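Local coordinates for protein cysteine hydrolase (Staphylococcus aureus, PDB 6KUA) that probably hydrolyses nicotinamide to nicotinic acid and ammonia, as a zinc-containing nicotinamidase of the isochorismatase-like cysteine hydrolase family, at residues 5-10 / 139-144; 41-46 / 91-96; 48-53 / 117-122; 100-105 / 113-118. All blocks are in the same frame, centred on the assembly; numbering follows the deposited sequence.

In the fold
All four contacts lie in one α/β domain, built on a parallel five-stranded sheet. Contacts 1, 3 and 4 lie on one face of it, where helices 137-147 and 115-121 meet the adjacent strands 4-9, 48-54 and 99-104. Contacts 3 and 4 share Ser117 and Leu118 and have centres about 6 Å apart; the centre of contact 1 lies about 11 Å from each of theirs. Contact 2 joins helices 32-44 and 84-93 on the other face, about 19 Å from contact 1, centre to centre. Along the chain, contact 1 spans the other three, contacts 2 and 3 interleave, and contact 2 closes before contact 4 opens. Asp10 and Lys104, bound by a salt bridge, tie contacts 1 and 4 together near the zinc.

Contact 1: residues 5-10 / 139-144; sequences ALLVVD and LHTAIS
Leu7 extends one methyl, CD1, onto the methyl of Thr141, with CD1 and CG2 4.1 Å apart. The leucine leans off strand 4-9 with CG opposite its carbonyl carbon (chi1 -51°), and a nearly straight second torsion carries CD1 outward to helix 137-147. Thr141 turns a different branch to each strand residue. With CG2 anti to the backbone N and OG1 opposite the carbonyl carbon (chi1 -63°), the methyl faces Leu7, while OG1 comes loosely against Val9, 4.4 Å from its CG2. Leu7 and Val9, two apart on the strand, point the same way, and the single threonine meets both. The contact is small, burying 99 Å² in all, and consists of van der Waals packing; even the closest CA atoms, those of Val9 and Thr141, are 8.4 Å apart.

The hydroxyl is buried yet has polar partners: Thr141 OG1 bonds to Cys137 O one turn earlier in the helix and to the hydroxyl of Ser109. This double grip fixes the rotation of the side chain and hence the place of its methyl. Beyond the threonine, Ala142 lies on Ile129 of strand 126-132, and His140 and Ile143 reach the second subunit.

Helix-on-sheet packing of this kind is the rule in three-layer α/β folds. Here it also borders the probable active site, because Asp10, which follows Val9, forms a salt bridge with Lys104, and together with Cys137 these residues match the Asp-Lys-Cys triad of the isochorismatase-like hydrolases.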
# COMPACT_ATOMS: atom_id res chain seq x y z
N ALA A 5 8.75 -16.80 -9.35
CA ALA A 5 9.30 -16.93 -8.01
C ALA A 5 8.43 -17.90 -7.23
O ALA A 5 7.23 -18.04 -7.50
CB ALA A 5 9.40 -15.58 -7.28
N LEU A 6 9.07 -18.61 -6.31
CA LEU A 6 8.38 -19.53 -5.43
C LEU A 6 8.22 -18.87 -4.07
O LEU A 6 9.19 -18.35 -3.51
CB LEU A 6 9.18 -20.84 -5.31
CG LEU A 6 8.62 -21.89 -4.35
CD1 LEU A 6 7.31 -22.44 -4.88
CD2 LEU A 6 9.63 -23.00 -4.17
N LEU A 7 7.00 -18.86 -3.55
CA LEU A 7 6.73 -18.32 -2.22
C LEU A 7 6.38 -19.48 -1.31
O LEU A 7 5.37 -20.16 -1.53
CB LEU A 7 5.58 -17.30 -2.25
CG LEU A 7 5.67 -16.16 -3.27
CD1 LEU A 7 4.53 -15.14 -3.10
CD2 LEU A 7 7.03 -15.47 -3.21
N VAL A 8 7.21 -19.71 -0.29
CA VAL A 8 7.01 -20.78 0.69
C VAL A 8 6.49 -20.15 1.97
O VAL A 8 7.24 -19.50 2.70
CB VAL A 8 8.29 -21.58 0.94
CG1 VAL A 8 8.02 -22.72 1.93
CG2 VAL A 8 8.83 -22.10 -0.38
N VAL A 9 5.20 -20.33 2.23
CA VAL A 9 4.50 -19.60 3.29
C VAL A 9 4.43 -20.46 4.55
O VAL A 9 3.86 -21.55 4.55
CB VAL A 9 3.10 -19.18 2.83
CG1 VAL A 9 2.41 -18.36 3.90
CG2 VAL A 9 3.19 -18.39 1.53
N ASP A 10 5.05 -19.94 5.62
CA ASP A 10 4.87 -20.40 7.01
C ASP A 10 5.04 -21.91 7.19
O ASP A 10 4.28 -22.56 7.93
CB ASP A 10 3.52 -19.94 7.55
CG ASP A 10 3.57 -18.53 8.04
OD1 ASP A 10 4.47 -18.22 8.85
OD2 ASP A 10 2.73 -17.71 7.60
N LEU A 139 -4.10 -17.99 1.30
CA LEU A 139 -5.20 -17.24 0.70
C LEU A 139 -4.92 -15.74 0.74
O LEU A 139 -5.05 -15.04 -0.28
CB LEU A 139 -6.51 -17.55 1.44
CG LEU A 139 -7.67 -16.58 1.18
CD1 LEU A 139 -8.27 -16.84 -0.19
CD2 LEU A 139 -8.78 -16.68 2.27
N HIS A 140 -4.56 -15.22 1.91
CA HIS A 140 -4.28 -13.79 2.04
C HIS A 140 -3.11 -13.38 1.14
O HIS A 140 -3.14 -12.31 0.53
CB HIS A 140 -3.99 -13.42 3.50
CG HIS A 140 -5.20 -13.48 4.39
ND1 HIS A 140 -5.38 -12.61 5.44
CD2 HIS A 140 -6.26 -14.32 4.41
CE1 HIS A 140 -6.51 -12.90 6.07
NE2 HIS A 140 -7.07 -13.93 5.46
N THR A 141 -2.06 -14.20 1.10
CA THR A 141 -0.95 -13.93 0.20
C THR A 141 -1.41 -13.95 -1.25
O THR A 141 -1.05 -13.06 -2.03
CB THR A 141 0.18 -14.94 0.43
OG1 THR A 141 0.67 -14.80 1.77
CG2 THR A 141 1.33 -14.75 -0.57
N ALA A 142 -2.23 -14.95 -1.63
CA ALA A 142 -2.69 -15.06 -3.01
C ALA A 142 -3.53 -13.85 -3.43
O ALA A 142 -3.42 -13.37 -4.56
CB ALA A 142 -3.49 -16.35 -3.20
N ILE A 143 -4.36 -13.34 -2.51
CA ILE A 143 -5.22 -12.19 -2.82
C ILE A 143 -4.38 -10.95 -3.08
O ILE A 143 -4.65 -10.20 -4.03
CB ILE A 143 -6.23 -11.96 -1.69
CG1 ILE A 143 -7.27 -13.08 -1.69
CG2 ILE A 143 -6.89 -10.58 -1.85
CD1 ILE A 143 -8.02 -13.19 -0.41
N SER A 144 -3.35 -10.71 -2.27
CA SER A 144 -2.47 -9.57 -2.53
C SER A 144 -1.70 -9.75 -3.84
O SER A 144 -1.50 -8.78 -4.58
CB SER A 144 -1.50 -9.37 -1.37
OG SER A 144 -2.12 -8.55 -0.40

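Contact 2: residues 41-46 / 91-96; sequences DFNYYQ and ETIKAQ
Two neighbouring helices come together where they run out into turns, with the CA atoms of Asn43 and Ile93 8.8 Å apart; helix 32-44 finishes in a Schellman motif that gives Gln46 a positive phi, and a type I turn spans Ile93 to Gln96. Across the gap Asn43 and Gln96 meet amide to amide. Gln96 NE2 donates to Asn43 OD1 at 2.7 Å, a short but moderately bent bond with an N-H...O angle of 148°. The donor lies in the carbonyl plane of the asparagine, and the two amides are nearly coplanar, 30° apart.

Water 1 completes the pairing by accepting from Asn43 ND2 at 3.0 Å and donating to Gln96 OE1 at 2.8 Å. One direct bond and one bridged bond thus use both ends of each amide and hold them from turning over. Asn43 is placed for this by a CG anti to its backbone N (chi1 -169°), which carries the amide away from the helix, and Gln96 reaches it with a chain extended beyond CG. Asn98 adds a second acceptor, OD1, for Gln96 NE2.

Beneath the amides Ile93 brings its CG2 methyl to 4.4 Å from Asn43 OD1. Lys94, in the turn, reaches back to Glu91 of the helix, NZ forming a salt bridge with OE2 at 3.2 Å.

The polar bridge joins the helix ends of two successive α-β connections. Each helix leads into one of the adjacent parallel strands 48-54 and 99-104, so the contact lies near their starts, the end of an α/β fold opposite the usual active-site rim.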
# COMPACT_ATOMS: atom_id res chain seq x y z
N ASP A 41 13.36 -27.42 -8.10
CA ASP A 41 13.03 -26.99 -9.46
C ASP A 41 13.46 -25.54 -9.70
O ASP A 41 14.20 -25.24 -10.64
CB ASP A 41 11.53 -27.14 -9.71
CG ASP A 41 11.16 -26.96 -11.17
OD1 ASP A 41 11.25 -27.94 -11.93
OD2 ASP A 41 10.78 -25.84 -11.57
N PHE A 42 12.99 -24.63 -8.85
CA PHE A 42 13.36 -23.22 -8.99
C PHE A 42 14.86 -23.03 -8.86
O PHE A 42 15.45 -22.26 -9.62
CB PHE A 42 12.62 -22.39 -7.93
CG PHE A 42 11.20 -22.04 -8.33
CD1 PHE A 42 10.21 -23.02 -8.33
CD2 PHE A 42 10.87 -20.75 -8.73
CE1 PHE A 42 8.91 -22.72 -8.70
CE2 PHE A 42 9.56 -20.44 -9.10
CZ PHE A 42 8.59 -21.42 -9.09
N ASN A 43 15.49 -23.71 -7.90
CA ASN A 43 16.93 -23.54 -7.69
C ASN A 43 17.72 -23.98 -8.91
O ASN A 43 18.67 -23.30 -9.32
CB ASN A 43 17.36 -24.33 -6.45
CG ASN A 43 18.77 -24.01 -6.02
OD1 ASN A 43 19.05 -22.92 -5.52
ND2 ASN A 43 19.67 -24.98 -6.19
N TYR A 44 17.30 -25.09 -9.53
CA TYR A 44 17.93 -25.55 -10.77
C TYR A 44 18.11 -24.42 -11.77
O TYR A 44 19.19 -24.25 -12.35
CB TYR A 44 17.10 -26.68 -11.38
CG TYR A 44 17.66 -27.19 -12.69
CD1 TYR A 44 18.69 -28.13 -12.71
CD2 TYR A 44 17.17 -26.74 -13.90
CE1 TYR A 44 19.21 -28.60 -13.90
CE2 TYR A 44 17.68 -27.21 -15.10
CZ TYR A 44 18.70 -28.15 -15.09
OH TYR A 44 19.22 -28.60 -16.29
N TYR A 45 17.06 -23.63 -11.99
CA TYR A 45 17.12 -22.53 -12.94
C TYR A 45 17.61 -21.25 -12.32
O TYR A 45 17.62 -20.21 -12.99
CB TYR A 45 15.73 -22.29 -13.56
CG TYR A 45 15.25 -23.42 -14.42
CD1 TYR A 45 15.63 -23.51 -15.75
CD2 TYR A 45 14.40 -24.39 -13.91
CE1 TYR A 45 15.20 -24.55 -16.54
CE2 TYR A 45 13.95 -25.44 -14.71
CZ TYR A 45 14.36 -25.51 -16.01
OH TYR A 45 13.92 -26.53 -16.82
N GLN A 46 18.02 -21.30 -11.05
CA GLN A 46 18.38 -20.12 -10.27
C GLN A 46 17.23 -19.10 -10.24
O GLN A 46 17.46 -17.90 -10.19
CB GLN A 46 19.67 -19.47 -10.78
CG GLN A 46 20.91 -20.35 -10.60
CD GLN A 46 21.27 -20.59 -9.13
OE1 GLN A 46 21.10 -21.70 -8.61
NE2 GLN A 46 21.79 -19.55 -8.47
N GLU A 91 19.06 -24.78 4.84
CA GLU A 91 20.40 -24.59 5.41
C GLU A 91 21.49 -24.67 4.35
O GLU A 91 22.49 -23.95 4.45
CB GLU A 91 20.67 -25.62 6.52
CG GLU A 91 19.69 -25.58 7.69
CD GLU A 91 19.46 -24.17 8.25
OE1 GLU A 91 18.31 -23.86 8.63
OE2 GLU A 91 20.44 -23.39 8.30
N THR A 92 21.32 -25.51 3.34
CA THR A 92 22.35 -25.67 2.31
C THR A 92 22.26 -24.66 1.17
O THR A 92 23.17 -24.62 0.34
CB THR A 92 22.31 -27.08 1.71
OG1 THR A 92 21.40 -27.10 0.61
CG2 THR A 92 21.89 -28.11 2.74
N ILE A 93 21.19 -23.85 1.09
CA ILE A 93 21.07 -22.89 0.00
C ILE A 93 20.88 -21.46 0.50
O ILE A 93 20.83 -20.53 -0.32
CB ILE A 93 19.94 -23.26 -0.99
CG1 ILE A 93 18.57 -23.32 -0.30
CG2 ILE A 93 20.23 -24.59 -1.67
CD1 ILE A 93 17.42 -23.45 -1.28
N LYS A 94 20.82 -21.24 1.81
CA LYS A 94 20.39 -19.94 2.31
C LYS A 94 21.34 -18.79 1.98
O LYS A 94 20.90 -17.63 1.98
CB LYS A 94 20.17 -20.00 3.82
CG LYS A 94 21.29 -20.68 4.58
CD LYS A 94 21.02 -20.63 6.08
CE LYS A 94 22.29 -20.38 6.86
NZ LYS A 94 22.07 -20.60 8.32
N ALA A 95 22.61 -19.06 1.67
CA ALA A 95 23.51 -17.98 1.29
C ALA A 95 23.41 -17.60 -0.19
O ALA A 95 24.02 -16.60 -0.59
CB ALA A 95 24.96 -18.36 1.61
N GLN A 96 22.67 -18.35 -0.99
CA GLN A 96 22.60 -18.07 -2.41
C GLN A 96 21.81 -16.79 -2.70
O GLN A 96 20.88 -16.44 -1.97
CB GLN A 96 21.96 -19.25 -3.15
CG GLN A 96 22.69 -20.57 -2.94
CD GLN A 96 22.05 -21.71 -3.72
OE1 GLN A 96 22.46 -22.86 -3.60
NE2 GLN A 96 21.03 -21.38 -4.54
O HOH W 1 22.60 -24.67 -5.74

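Contact 3: residues 48-53 / 117-122; sequences HIFFLM and SLLRER
This contact belongs to the crossover that runs from edge strand 99-104 through helix 115-121 to strand 126-132, laying the helix across strand 48-54. At the helix end Arg122 reaches over His48: its CD stands 3.5 Å from the ring centroid and only 10° off the ring normal, a CH-pi contact over one face. The guanidinium does not stack on the imidazole. Its plane is 87° from that of the ring and presents an edge, NE, at 3.5 Å from His48 CE1.

The arginine is held in this pose from its far end. NH1 donates to Leu118 O, one turn back, and to Glu121 OE1 in a salt bridge, both at 3.0 Å. The bond to Leu118 O is bent, with an N-H...O angle of 148°, and the carboxylate oxygen is met from above its plane. An extended stretch from CG to NE lets the chain pass over the imidazole before folding back to these acceptors.

Deeper in, Phe50 receives two leucines obliquely. Leu119 CD2 comes to 3.6 Å from Phe50 CE1, and Leu118 CB lies 4.0 Å from Phe50 CE2. The ring projects from the strand to the helix.

Around this layer His100 of strand 99-104 stacks on Phe50 and bonds to His48 ND1, while Ala5 of strand 4-9 touches both Phe50 and Leu119. On the reverse face of the strand Ile49 and Phe51 rest against helix 32-44, and Glu121 OE2 extends the helix's contacts to Arg106 of the fourth subunit.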
# COMPACT_ATOMS: atom_id res chain seq x y z
N HIS A 48 14.03 -17.38 -8.19
CA HIS A 48 14.06 -16.84 -6.85
C HIS A 48 13.06 -17.56 -5.95
O HIS A 48 11.95 -17.89 -6.37
CB HIS A 48 13.80 -15.34 -6.88
CG HIS A 48 14.93 -14.58 -7.47
ND1 HIS A 48 16.03 -14.20 -6.72
CD2 HIS A 48 15.18 -14.19 -8.75
CE1 HIS A 48 16.89 -13.57 -7.51
NE2 HIS A 48 16.40 -13.56 -8.74
N ILE A 49 13.48 -17.82 -4.71
CA ILE A 49 12.68 -18.52 -3.72
C ILE A 49 12.63 -17.67 -2.47
O ILE A 49 13.67 -17.28 -1.94
CB ILE A 49 13.25 -19.92 -3.39
CG1 ILE A 49 13.45 -20.74 -4.67
CG2 ILE A 49 12.31 -20.64 -2.46
CD1 ILE A 49 14.70 -21.58 -4.67
N PHE A 50 11.41 -17.40 -2.00
CA PHE A 50 11.19 -16.56 -0.82
C PHE A 50 10.54 -17.43 0.25
O PHE A 50 9.48 -18.01 0.02
CB PHE A 50 10.31 -15.36 -1.15
CG PHE A 50 10.90 -14.43 -2.18
CD1 PHE A 50 10.91 -14.78 -3.53
CD2 PHE A 50 11.43 -13.20 -1.81
CE1 PHE A 50 11.46 -13.93 -4.49
CE2 PHE A 50 11.98 -12.33 -2.76
CZ PHE A 50 11.99 -12.69 -4.10
N PHE A 51 11.21 -17.54 1.40
CA PHE A 51 10.64 -18.19 2.57
C PHE A 51 10.03 -17.11 3.46
O PHE A 51 10.74 -16.22 3.95
CB PHE A 51 11.70 -19.00 3.32
CG PHE A 51 12.23 -20.17 2.53
CD1 PHE A 51 13.27 -20.01 1.63
CD2 PHE A 51 11.68 -21.44 2.68
CE1 PHE A 51 13.76 -21.09 0.89
CE2 PHE A 51 12.15 -22.51 1.96
CZ PHE A 51 13.20 -22.34 1.06
N LEU A 52 8.70 -17.15 3.62
CA LEU A 52 7.94 -16.12 4.32
C LEU A 52 7.46 -16.69 5.65
O LEU A 52 6.76 -17.71 5.67
CB LEU A 52 6.77 -15.65 3.47
CG LEU A 52 7.31 -14.88 2.27
CD1 LEU A 52 6.73 -15.42 0.97
CD2 LEU A 52 7.01 -13.40 2.45
N MET A 53 7.81 -16.02 6.75
CA MET A 53 7.64 -16.60 8.08
C MET A 53 7.07 -15.61 9.08
O MET A 53 7.63 -14.53 9.27
CB MET A 53 8.98 -17.13 8.60
CG MET A 53 9.55 -18.24 7.73
SD MET A 53 8.66 -19.78 7.99
CE MET A 53 8.26 -19.58 9.72
N SER A 117 8.31 -5.21 -3.86
CA SER A 117 9.42 -4.48 -4.46
C SER A 117 10.58 -5.40 -4.81
O SER A 117 11.25 -5.19 -5.83
CB SER A 117 9.89 -3.36 -3.53
OG SER A 117 10.70 -3.92 -2.52
N LEU A 118 10.82 -6.43 -3.99
CA LEU A 118 11.85 -7.42 -4.30
C LEU A 118 11.54 -8.18 -5.58
O LEU A 118 12.43 -8.42 -6.40
CB LEU A 118 12.01 -8.39 -3.15
CG LEU A 118 12.72 -7.84 -1.91
CD1 LEU A 118 12.54 -8.80 -0.73
CD2 LEU A 118 14.20 -7.58 -2.19
N LEU A 119 10.28 -8.60 -5.75
CA LEU A 119 9.87 -9.28 -6.98
C LEU A 119 10.01 -8.37 -8.20
O LEU A 119 10.50 -8.80 -9.25
CB LEU A 119 8.43 -9.77 -6.84
CG LEU A 119 8.13 -10.76 -5.72
CD1 LEU A 119 6.61 -10.87 -5.45
CD2 LEU A 119 8.72 -12.12 -6.07
N ARG A 120 9.57 -7.11 -8.07
CA ARG A 120 9.64 -6.18 -9.19
C ARG A 120 11.09 -5.89 -9.60
O ARG A 120 11.39 -5.80 -10.80
CB ARG A 120 8.94 -4.88 -8.85
CG ARG A 120 7.42 -4.97 -8.74
CD ARG A 120 6.80 -3.57 -8.52
NE ARG A 120 5.42 -3.65 -8.06
CZ ARG A 120 4.50 -2.71 -8.27
NH1 ARG A 120 4.81 -1.60 -8.93
NH2 ARG A 120 3.26 -2.88 -7.83
N GLU A 121 11.99 -5.71 -8.62
CA GLU A 121 13.42 -5.51 -8.89
C GLU A 121 13.96 -6.58 -9.83
O GLU A 121 14.86 -6.33 -10.63
CB GLU A 121 14.24 -5.59 -7.58
CG GLU A 121 14.41 -4.32 -6.76
CD GLU A 121 14.95 -4.59 -5.34
OE1 GLU A 121 15.81 -5.49 -5.17
OE2 GLU A 121 14.50 -3.93 -4.38
N ARG A 122 13.46 -7.81 -9.70
CA ARG A 122 14.01 -8.98 -10.37
C ARG A 122 13.20 -9.39 -11.59
O ARG A 122 13.38 -10.50 -12.09
CB ARG A 122 14.09 -10.13 -9.38
CG ARG A 122 15.13 -9.89 -8.33
CD ARG A 122 14.88 -10.71 -7.06
NE ARG A 122 15.96 -10.51 -6.11
CZ ARG A 122 16.12 -9.40 -5.40
NH1 ARG A 122 15.25 -8.40 -5.52
NH2 ARG A 122 17.15 -9.28 -4.56

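Contact 4: residues 100-105 / 113-118; sequences HFIDKT and TPLDSL
Ile102 stands at the centre of a β-loop-α unit, in which edge strand 99-104 turns through a loop and the chain comes back as helix 115-121 over the sheet. Its two branches serve different partners. CD1 meets Leu118 CD1 tip to tip at 3.6 Å, whereas Leu115 crosses it at about a right angle and brings its own CD1 to 4.0 Å from Ile102 CD1. The isoleucine reaches these leucines because CG1 lies opposite the carbonyl carbon (chi1 -68°) and the chain continues extended to CD1. The shorter branch, CG2, is left to face the loop, where it sits 4.0 Å from Thr113 CB, with the two side chains again crossing steeply.

Thr113 also packs farther down the strand. Its methyl CG2 touches Asp103 O at 3.7 Å and the CB of Lys104 at 3.9 Å, close to where the backbones approach most nearly, 6.4 Å between the CA atoms of Lys104 and Thr113. Of the lysine side chain, CB is the part that meets Thr113. Its amine turns away at a bend in chi4 to form a salt bridge with Asp10 and to donate to the carbonyl oxygens of Arg106 and Tyr107.

Apolar packing therefore joins the strand to the helix start, 243 Å² being buried, while polar groups shape the turn itself. Pro114 occupies the N-cap position before the helix. Just ahead of it, Thr113 opens an ST turn: its OG1, which also bonds to Ser109 O, accepts from Leu115 N at 3.3 Å along a fairly straight N-H...O line of 162°.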
# COMPACT_ATOMS: atom_id res chain seq x y z
N HIS A 100 15.68 -16.04 -0.37
CA HIS A 100 15.36 -14.93 0.51
C HIS A 100 14.48 -15.40 1.66
O HIS A 100 13.64 -16.29 1.51
CB HIS A 100 14.63 -13.80 -0.22
CG HIS A 100 15.22 -13.49 -1.56
ND1 HIS A 100 16.03 -12.40 -1.78
CD2 HIS A 100 15.15 -14.15 -2.74
CE1 HIS A 100 16.41 -12.39 -3.04
NE2 HIS A 100 15.90 -13.45 -3.65
N PHE A 101 14.68 -14.75 2.80
CA PHE A 101 13.94 -15.03 4.01
C PHE A 101 13.35 -13.72 4.50
O PHE A 101 14.08 -12.76 4.72
CB PHE A 101 14.84 -15.66 5.07
CG PHE A 101 14.09 -16.33 6.18
CD1 PHE A 101 13.53 -15.57 7.20
CD2 PHE A 101 13.93 -17.71 6.20
CE1 PHE A 101 12.84 -16.18 8.24
CE2 PHE A 101 13.24 -18.33 7.22
CZ PHE A 101 12.70 -17.56 8.26
N ILE A 102 12.03 -13.68 4.65
CA ILE A 102 11.31 -12.45 4.89
C ILE A 102 10.41 -12.68 6.10
O ILE A 102 9.63 -13.64 6.11
CB ILE A 102 10.47 -12.04 3.67
CG1 ILE A 102 11.40 -11.62 2.51
CG2 ILE A 102 9.48 -10.93 4.01
CD1 ILE A 102 10.68 -10.97 1.38
N ASP A 103 10.56 -11.84 7.14
CA ASP A 103 9.65 -11.85 8.28
C ASP A 103 8.39 -11.06 7.95
O ASP A 103 8.46 -9.98 7.35
CB ASP A 103 10.29 -11.21 9.52
CG ASP A 103 11.56 -11.91 9.96
OD1 ASP A 103 11.60 -13.16 10.02
OD2 ASP A 103 12.52 -11.18 10.27
N LYS A 104 7.24 -11.59 8.34
CA LYS A 104 5.97 -10.93 8.11
C LYS A 104 5.21 -10.84 9.42
O LYS A 104 5.42 -11.65 10.33
CB LYS A 104 5.12 -11.65 7.04
CG LYS A 104 4.68 -13.07 7.39
CD LYS A 104 4.01 -13.70 6.19
CE LYS A 104 3.56 -15.13 6.44
NZ LYS A 104 2.29 -15.22 7.20
N THR A 105 4.34 -9.83 9.54
CA THR A 105 3.60 -9.57 10.77
C THR A 105 2.12 -9.92 10.67
O THR A 105 1.44 -9.96 11.70
CB THR A 105 3.77 -8.10 11.21
OG1 THR A 105 3.31 -7.20 10.19
CG2 THR A 105 5.25 -7.79 11.54
N THR A 113 5.80 -5.76 4.20
CA THR A 113 7.06 -6.37 3.81
C THR A 113 7.55 -5.78 2.49
O THR A 113 6.79 -5.11 1.79
CB THR A 113 6.93 -7.89 3.65
OG1 THR A 113 6.23 -8.15 2.42
CG2 THR A 113 6.18 -8.53 4.87
N PRO A 114 8.82 -5.98 2.15
CA PRO A 114 9.30 -5.51 0.85
C PRO A 114 9.12 -6.54 -0.28
O PRO A 114 9.78 -6.44 -1.31
CB PRO A 114 10.79 -5.26 1.11
CG PRO A 114 11.14 -6.28 2.16
CD PRO A 114 9.91 -6.45 3.02
N LEU A 115 8.24 -7.52 -0.09
CA LEU A 115 8.15 -8.63 -1.04
C LEU A 115 7.84 -8.13 -2.45
O LEU A 115 8.53 -8.50 -3.41
CB LEU A 115 7.09 -9.63 -0.59
CG LEU A 115 6.90 -10.82 -1.56
CD1 LEU A 115 8.21 -11.62 -1.69
CD2 LEU A 115 5.74 -11.70 -1.08
N ASP A 116 6.83 -7.28 -2.61
CA ASP A 116 6.46 -6.81 -3.94
C ASP A 116 7.64 -6.10 -4.61
O ASP A 116 7.96 -6.36 -5.78
CB ASP A 116 5.23 -5.90 -3.85
CG ASP A 116 4.82 -5.31 -5.19
OD1 ASP A 116 4.87 -6.03 -6.22
OD2 ASP A 116 4.41 -4.12 -5.22
N SER A 117 8.31 -5.21 -3.86
CA SER A 117 9.42 -4.48 -4.46
C SER A 117 10.58 -5.40 -4.81
O SER A 117 11.25 -5.19 -5.83
CB SER A 117 9.89 -3.36 -3.53
OG SER A 117 10.70 -3.92 -2.52
N LEU A 118 10.82 -6.43 -3.99
CA LEU A 118 11.85 -7.42 -4.30
C LEU A 118 11.54 -8.18 -5.58
O LEU A 118 12.43 -8.42 -6.40
CB LEU A 118 12.01 -8.39 -3.15
CG LEU A 118 12.72 -7.84 -1.91
CD1 LEU A 118 12.54 -8.80 -0.73
CD2 LEU A 118 14.20 -7.58 -2.19